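Long-range contact in guanidinopropionase (Pseudomonas aeruginosa, PDB 3NIQ), which hydrolyses 3-guanidinopropanoate to beta-alanine and urea with two manganese ions in each subunit, and works as a homohexamer: residues D242-A247 against G258-L263. Residues are numbered along the deposited sequence; the frame is centred on the assembly and turned at random.
Sequences DVLDPA and GGMTSL. With MN (manganese (II) ion), chain E.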
# COMPACT_ATOMS: atom_id res chain seq x y z
N ASP A 242 2.63 -20.66 1.30
CA ASP A 242 2.83 -20.35 2.72
C ASP A 242 3.92 -21.23 3.39
O ASP A 242 4.26 -21.03 4.56
CB ASP A 242 1.47 -20.31 3.50
CG ASP A 242 0.89 -21.71 3.80
OD1 ASP A 242 1.64 -22.71 3.75
OD2 ASP A 242 -0.33 -21.79 4.07
N VAL A 243 4.50 -22.17 2.64
CA VAL A 243 5.75 -22.82 3.09
C VAL A 243 6.87 -21.76 3.24
O VAL A 243 7.73 -21.85 4.11
CB VAL A 243 6.23 -23.93 2.13
CG1 VAL A 243 6.79 -23.34 0.83
CG2 VAL A 243 7.25 -24.86 2.82
N LEU A 244 6.82 -20.75 2.39
CA LEU A 244 7.82 -19.68 2.41
C LEU A 244 7.57 -18.71 3.57
O LEU A 244 6.43 -18.51 3.97
CB LEU A 244 7.76 -18.89 1.10
CG LEU A 244 8.05 -19.74 -0.15
CD1 LEU A 244 7.71 -18.96 -1.36
CD2 LEU A 244 9.52 -20.18 -0.19
N ASP A 245 8.64 -18.10 4.08
CA ASP A 245 8.44 -17.05 5.09
C ASP A 245 7.59 -15.93 4.48
O ASP A 245 7.71 -15.66 3.30
CB ASP A 245 9.77 -16.49 5.54
CG ASP A 245 9.66 -15.67 6.79
OD1 ASP A 245 9.88 -16.23 7.89
OD2 ASP A 245 9.32 -14.45 6.69
N PRO A 246 6.71 -15.31 5.29
CA PRO A 246 5.94 -14.17 4.84
C PRO A 246 6.79 -13.08 4.18
O PRO A 246 6.25 -12.33 3.38
CB PRO A 246 5.28 -13.67 6.13
CG PRO A 246 5.02 -14.92 6.88
CD PRO A 246 6.21 -15.83 6.58
N ALA A 247 8.08 -12.99 4.47
CA ALA A 247 8.93 -12.01 3.81
C ALA A 247 8.98 -12.19 2.28
O ALA A 247 9.05 -11.21 1.53
CB ALA A 247 10.34 -12.02 4.42
N GLY A 258 8.85 -17.47 10.05
CA GLY A 258 10.02 -18.36 10.18
C GLY A 258 9.97 -19.50 9.17
O GLY A 258 10.09 -20.67 9.54
N GLY A 259 9.79 -19.15 7.89
CA GLY A 259 9.64 -20.16 6.83
C GLY A 259 10.80 -20.30 5.87
O GLY A 259 11.88 -19.79 6.10
N MET A 260 10.55 -21.01 4.78
CA MET A 260 11.53 -21.30 3.77
C MET A 260 11.85 -20.03 3.00
O MET A 260 11.00 -19.15 2.89
CB MET A 260 10.91 -22.36 2.84
CG MET A 260 11.84 -23.01 1.85
SD MET A 260 11.03 -24.44 1.09
CE MET A 260 10.96 -25.62 2.43
N THR A 261 13.05 -19.92 2.45
CA THR A 261 13.32 -18.79 1.54
C THR A 261 12.95 -19.18 0.10
O THR A 261 12.88 -20.37 -0.21
CB THR A 261 14.78 -18.32 1.61
OG1 THR A 261 15.62 -19.29 1.01
CG2 THR A 261 15.26 -18.05 3.07
N SER A 262 12.72 -18.20 -0.78
CA SER A 262 12.45 -18.49 -2.19
C SER A 262 13.63 -19.27 -2.75
O SER A 262 13.49 -20.25 -3.50
CB SER A 262 12.29 -17.19 -2.99
OG SER A 262 11.07 -16.54 -2.67
N LEU A 263 14.83 -18.85 -2.37
CA LEU A 263 16.03 -19.55 -2.82
C LEU A 263 16.02 -21.06 -2.44
O LEU A 263 16.28 -21.92 -3.28
CB LEU A 263 17.26 -18.85 -2.24
CG LEU A 263 18.55 -19.65 -2.36
CD1 LEU A 263 19.03 -19.67 -3.81
CD2 LEU A 263 19.61 -19.04 -1.44
MN MN E . -0.43 -24.05 4.18
O HOH W 1 -2.36 -25.17 4.31
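M260 pairs with the backbone around L244 through two nearly straight hydrogen bonds that make a single beta bridge: M260 N gives to V243 O at 3.0 Å, and M260 O takes D245 N at 2.8 Å, each donor lying in the carbonyl plane on a lone pair. V243 O also accepts a hydrogen bond from R189 NH1. G259, without a side chain, lies close against L244 and D245, its CA 3.7 Å from V243 O. The D245 carboxylate extends the grip. With CG anti to the backbone N (chi1 -166°), OD1 meets G259 N at 2.9 Å on its anti side and takes a weak, strongly bent bond from G258 N; OD2 receives A247 N at 2.9 Å, closing an Asx turn. Apolar contact is looser. The M260 chain bends at chi3 and brings CE to V243 CG2 at 3.8 Å, while L244 CD2 sits 3.4 Å from T261 O and 4.0 Å from M260 CB. A265 of helix 262-270 and V298 of helix 294-317 also pack on L244. P246 and A247, partly exposed, scarcely meet 258-263; A247 packs on F248 of a second subunit and A247 of a third. At the opposite end, D242 chelates manganese through both carboxylate oxygens, with D148, H150, D240 and a water completing its shell. The bridge thus joins the loop that follows D240 and D242, the DxD ligands of the arginase-family dimanganese site, to the residues leading into helix 262-270.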